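Long-range contact in MIF (PDB 4DH4), which belongs to the macrophage migration inhibitory factor family, small alpha/beta proteins that assemble as trimers: residues A[1-13]-A[55-67]. Numbering follows the deposited sequence.
Sequences PKCMIFCPVAATP and DPCAFIRVASIGG. With SO4 (sulfate ion), chain B; SO4 (sulfate ion), chain C.
Cys57 meets the other segment through its carbonyl O, 3.3 Å from Pro8 CD, where the two segments come together. Ala58 packs its methyl against Cys7 CB, and strand 58-65 runs antiparallel to 2-7. Phe59 and Phe6 form a hydrogen-bonded pair, with Phe6 N to Phe59 O at 2.8 Å and a return bond. Their rings are nearly parallel (5°) but slid apart, with Phe6 CD1 over one face of Phe59, 3.4 Å from its CZ. A chi1 of 82° sets Phe59 CG between its backbone N and carbonyl carbon, turning the ring toward Phe6. Ile60, modelled in two conformers, lies alongside Ile5 and points the same way, in one of them with CG2 3.8 Å from Ile5 CG1.

Arg61 pairs with Met4 through two backbone bonds; its side chain, bent at chi3, puts the guanidinium between two sulfates, both near its plane. Its NE reaches O2 of the chain C sulfate at 2.7 Å; its NH1 donates almost straight (176°, 2.9 Å) to O2 of the chain B sulfate. Lys2 NZ shares that oxygen at 3.2 Å. Arg61 NH2 adds a bond to the chain B sulfate and a weak one to the other, so bonds along two edges fix the guanidinium's rotation. The anions probably balance the charge of Lys2 and Arg61 gathered round them. Ala63 closes the pairing with two backbone bonds to Lys2, its methyl facing the chain B sulfate.

The pair forms the centre of the MIF fold's four-stranded sheet, between strands 39-44 and 95-102. Helix 70-88, on Cys3 and Ile60, and helix 13-31, on Pro1 and Ser64, pack on one face. The other, with Lys2, Phe59 and Arg61, faces the trimer's interior, where Arg61 of each neighbouring subunit also binds sulfate.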
loop_
_atom_site.group_PDB
_atom_site.type_symbol
_atom_site.label_atom_id
_atom_site.label_comp_id
_atom_site.label_asym_id
_atom_site.label_seq_id
_atom_site.Cartn_x
_atom_site.Cartn_y
_atom_site.Cartn_z
ATOM N N PRO A 1 6.253 -13.605 4.909
ATOM C CA PRO A 1 6.493 -12.585 3.885
ATOM C C PRO A 1 5.187 -12.152 3.241
ATOM O O PRO A 1 4.172 -12.838 3.367
ATOM C CB PRO A 1 7.372 -13.310 2.857
ATOM C CG PRO A 1 8.062 -14.368 3.631
ATOM C CD PRO A 1 7.131 -14.778 4.751
ATOM N N LYS A 2 5.217 -11.015 2.554
ATOM C CA LYS A 2 4.031 -10.484 1.901
ATOM C C LYS A 2 4.419 -9.965 0.514
ATOM O O LYS A 2 5.492 -9.377 0.338
ATOM C CB LYS A 2 3.446 -9.384 2.783
ATOM C CG LYS A 2 2.132 -8.808 2.357
ATOM C CD LYS A 2 1.560 -7.928 3.467
ATOM C CE LYS A 2 2.486 -6.742 3.806
ATOM N NZ LYS A 2 1.686 -5.534 4.155
ATOM N N CYS A 3 3.574 -10.231 -0.473
ATOM C CA CYS A 3 3.777 -9.710 -1.820
ATOM C C CYS A 3 2.442 -9.239 -2.386
ATOM O O CYS A 3 1.517 -10.038 -2.553
ATOM C CB CYS A 3 4.400 -10.771 -2.730
ATOM S SG CYS A 3 4.428 -10.310 -4.488
ATOM N N MET A 4 2.353 -7.943 -2.671
ATOM C CA MET A 4 1.129 -7.355 -3.205
ATOM C C MET A 4 1.388 -6.673 -4.536
ATOM O O MET A 4 2.240 -5.786 -4.632
ATOM C CB MET A 4 0.524 -6.368 -2.208
ATOM C CG MET A 4 0.030 -7.022 -0.927
ATOM S SD MET A 4 -1.320 -8.188 -1.181
ATOM C CE MET A 4 -2.523 -7.140 -2.010
ATOM N N ILE A 5 0.637 -7.101 -5.547
ATOM C CA ILE A 5 0.786 -6.626 -6.926
ATOM C C ILE A 5 -0.342 -5.645 -7.263
ATOM O O ILE A 5 -1.524 -5.976 -7.127
ATOM C CB ILE A 5 0.730 -7.830 -7.910
ATOM C CG1 ILE A 5 1.855 -8.829 -7.605
ATOM C CG2 ILE A 5 0.752 -7.359 -9.382
ATOM C CD1 ILE A 5 1.672 -10.196 -8.250
ATOM N N PHE A 6 0.034 -4.440 -7.690
ATOM C CA PHE A 6 -0.913 -3.401 -8.070
ATOM C C PHE A 6 -0.768 -3.140 -9.563
ATOM O O PHE A 6 0.323 -2.826 -10.041
ATOM C CB PHE A 6 -0.631 -2.099 -7.321
ATOM C CG PHE A 6 -0.827 -2.184 -5.835
ATOM C CD1 PHE A 6 0.211 -2.605 -5.005
ATOM C CD2 PHE A 6 -2.043 -1.816 -5.261
ATOM C CE1 PHE A 6 0.033 -2.674 -3.626
ATOM C CE2 PHE A 6 -2.237 -1.879 -3.879
ATOM C CZ PHE A 6 -1.198 -2.310 -3.060
ATOM N N CYS A 7 -1.873 -3.257 -10.294
ATOM C CA CYS A 7 -1.825 -3.162 -11.752
ATOM C C CYS A 7 -3.203 -2.771 -12.297
ATOM O O CYS A 7 -4.216 -3.196 -11.749
ATOM C CB CYS A 7 -1.369 -4.509 -12.318
ATOM S SG CYS A 7 -1.164 -4.568 -14.094
ATOM N N PRO A 8 -3.248 -1.922 -13.344
ATOM C CA PRO A 8 -4.548 -1.550 -13.924
ATOM C C PRO A 8 -5.233 -2.663 -14.732
ATOM O O PRO A 8 -6.435 -2.561 -15.009
ATOM C CB PRO A 8 -4.221 -0.345 -14.817
ATOM C CG PRO A 8 -2.768 -0.395 -15.065
ATOM C CD PRO A 8 -2.120 -1.217 -13.985
ATOM N N VAL A 9 -4.488 -3.711 -15.085
ATOM C CA VAL A 9 -5.017 -4.804 -15.922
ATOM C C VAL A 9 -6.209 -5.506 -15.258
ATOM O O VAL A 9 -6.145 -5.903 -14.091
ATOM C CB VAL A 9 -3.910 -5.825 -16.320
ATOM C CG1 VAL A 9 -4.507 -7.083 -16.949
ATOM C CG2 VAL A 9 -2.895 -5.189 -17.273
ATOM N N ALA A 10 -7.303 -5.637 -16.008
ATOM C CA ALA A 10 -8.497 -6.311 -15.519
ATOM C C ALA A 10 -8.319 -7.825 -15.614
ATOM O O ALA A 10 -8.894 -8.482 -16.490
ATOM C CB ALA A 10 -9.733 -5.847 -16.298
ATOM N N ALA A 11 -7.504 -8.373 -14.716
ATOM C CA ALA A 11 -7.190 -9.797 -14.724
ATOM C C ALA A 11 -8.374 -10.625 -14.260
ATOM O O ALA A 11 -9.033 -10.294 -13.269
ATOM C CB ALA A 11 -5.973 -10.081 -13.856
ATOM N N THR A 12 -8.648 -11.694 -15.001
ATOM C CA THR A 12 -9.655 -12.667 -14.613
ATOM C C THR A 12 -9.127 -13.413 -13.398
ATOM O O THR A 12 -7.916 -13.615 -13.288
ATOM C CB THR A 12 -9.956 -13.677 -15.755
ATOM O OG1 THR A 12 -8.752 -14.356 -16.148
ATOM C CG2 THR A 12 -10.541 -12.959 -16.958
ATOM N N PRO A 13 -10.019 -13.805 -12.470
ATOM C CA PRO A 13 -9.571 -14.535 -11.290
ATOM C C PRO A 13 -8.659 -15.729 -11.610
ATOM O O PRO A 13 -7.847 -16.112 -10.770
ATOM C CB PRO A 13 -10.886 -14.995 -10.655
ATOM C CG PRO A 13 -11.856 -13.938 -11.035
ATOM C CD PRO A 13 -11.478 -13.577 -12.443
ATOM N N ASP A 55 0.722 3.425 -21.076
ATOM C CA ASP A 55 0.929 2.016 -21.435
ATOM C C ASP A 55 0.967 1.157 -20.161
ATOM O O ASP A 55 1.375 1.651 -19.099
ATOM C CB ASP A 55 2.215 1.842 -22.252
ATOM C CG ASP A 55 2.134 2.493 -23.639
ATOM O OD1 ASP A 55 1.018 2.795 -24.108
ATOM O OD2 ASP A 55 3.195 2.704 -24.259
ATOM N N PRO A 56 0.507 -0.111 -20.249
ATOM C CA PRO A 56 0.446 -0.963 -19.060
ATOM C C PRO A 56 1.765 -1.013 -18.294
ATOM O O PRO A 56 2.852 -1.073 -18.888
ATOM C CB PRO A 56 0.085 -2.334 -19.630
ATOM C CG PRO A 56 -0.712 -2.008 -20.854
ATOM C CD PRO A 56 -0.008 -0.814 -21.441
ATOM N N CYS A 57 1.635 -0.949 -16.976
ATOM C CA CYS A 57 2.751 -0.963 -16.046
ATOM C C CYS A 57 2.226 -1.588 -14.760
ATOM O O CYS A 57 1.025 -1.841 -14.632
ATOM C CB CYS A 57 3.264 0.465 -15.798
ATOM S SG CYS A 57 2.109 1.578 -14.945
ATOM N N ALA A 58 3.117 -1.859 -13.815
ATOM C CA ALA A 58 2.705 -2.417 -12.537
ATOM C C ALA A 58 3.692 -2.029 -11.458
ATOM O O ALA A 58 4.844 -1.684 -11.742
ATOM C CB ALA A 58 2.591 -3.940 -12.624
ATOM N N PHE A 59 3.232 -2.062 -10.217
ATOM C CA PHE A 59 4.175 -2.034 -9.119
ATOM C C PHE A 59 3.824 -3.075 -8.084
ATOM O O PHE A 59 2.645 -3.383 -7.844
ATOM C CB PHE A 59 4.363 -0.636 -8.536
ATOM C CG PHE A 59 3.323 -0.246 -7.563
ATOM C CD1 PHE A 59 2.092 0.213 -7.994
ATOM C CD2 PHE A 59 3.566 -0.343 -6.203
ATOM C CE1 PHE A 59 1.123 0.564 -7.074
ATOM C CE2 PHE A 59 2.608 0.010 -5.281
ATOM C CZ PHE A 59 1.383 0.473 -5.714
ATOM N N ILE A 60 4.849 -3.670 -7.498
ATOM C CA ILE A 60 4.600 -4.687 -6.498
ATOM C C ILE A 60 5.408 -4.382 -5.243
ATOM O O ILE A 60 6.557 -3.931 -5.313
ATOM C CB ILE A 60 4.778 -6.157 -7.046
ATOM C CG1 ILE A 60 6.138 -6.757 -6.703
ATOM C CG2 ILE A 60 4.486 -6.258 -8.553
ATOM C CD1 ILE A 60 6.152 -7.475 -5.388
ATOM N N ARG A 61 4.778 -4.608 -4.100
ATOM C CA ARG A 61 5.391 -4.350 -2.801
ATOM C C ARG A 61 5.687 -5.671 -2.128
ATOM O O ARG A 61 4.772 -6.475 -1.919
ATOM C CB ARG A 61 4.453 -3.529 -1.903
ATOM C CG ARG A 61 4.041 -2.169 -2.449
ATOM C CD ARG A 61 3.409 -1.324 -1.340
ATOM N NE ARG A 61 4.408 -0.942 -0.339
ATOM C CZ ARG A 61 4.400 -1.339 0.930
ATOM N NH1 ARG A 61 3.422 -2.119 1.391
ATOM N NH2 ARG A 61 5.366 -0.939 1.745
ATOM N N VAL A 62 6.951 -5.917 -1.794
ATOM C CA VAL A 62 7.300 -7.127 -1.045
ATOM C C VAL A 62 8.000 -6.825 0.283
ATOM O O VAL A 62 8.937 -6.029 0.340
ATOM C CB VAL A 62 8.040 -8.219 -1.917
ATOM C CG1 VAL A 62 8.605 -7.636 -3.196
ATOM C CG2 VAL A 62 9.089 -9.003 -1.114
ATOM N N ALA A 63 7.506 -7.465 1.339
ATOM C CA ALA A 63 7.978 -7.249 2.718
ATOM C C ALA A 63 8.328 -8.580 3.361
ATOM O O ALA A 63 7.680 -9.591 3.103
ATOM C CB ALA A 63 6.899 -6.552 3.550
ATOM N N SER A 64 9.350 -8.573 4.209
ATOM C CA SER A 64 9.751 -9.776 4.911
ATOM C C SER A 64 10.426 -9.393 6.216
ATOM O O SER A 64 10.985 -8.297 6.339
ATOM C CB SER A 64 10.717 -10.604 4.050
ATOM O OG SER A 64 11.035 -11.829 4.699
ATOM N N ILE A 65 10.374 -10.303 7.184
ATOM C CA ILE A 65 11.151 -10.158 8.412
ATOM C C ILE A 65 12.528 -10.721 8.108
ATOM O O ILE A 65 12.732 -11.937 8.108
ATOM C CB ILE A 65 10.514 -10.899 9.604
ATOM C CG1 ILE A 65 9.074 -10.421 9.821
ATOM C CG2 ILE A 65 11.364 -10.697 10.880
ATOM C CD1 ILE A 65 8.227 -11.384 10.660
ATOM N N GLY A 66 13.464 -9.826 7.814
ATOM C CA GLY A 66 14.788 -10.235 7.343
ATOM C C GLY A 66 14.741 -10.763 5.920
ATOM O O GLY A 66 13.666 -10.928 5.340
ATOM N N GLY A 67 15.917 -11.035 5.356
ATOM C CA GLY A 67 16.018 -11.669 4.046
ATOM C C GLY A 67 16.036 -10.655 2.924
ATOM O O GLY A 67 16.190 -11.015 1.768
HETATM S S SO4 B . 4.748 -3.067 5.037
HETATM O O1 SO4 B . 4.720 -4.379 5.684
HETATM O O2 SO4 B . 3.574 -2.964 4.182
HETATM O O3 SO4 B . 4.738 -2.056 6.076
HETATM O O4 SO4 B . 5.967 -2.992 4.231
HETATM S S SO4 C . 7.427 1.299 -0.686
HETATM O O1 SO4 C . 8.245 1.494 -1.883
HETATM O O2 SO4 C . 6.060 1.042 -1.115
HETATM O O3 SO4 C . 7.973 0.177 0.051
HETATM O O4 SO4 C . 7.486 2.533 0.100
#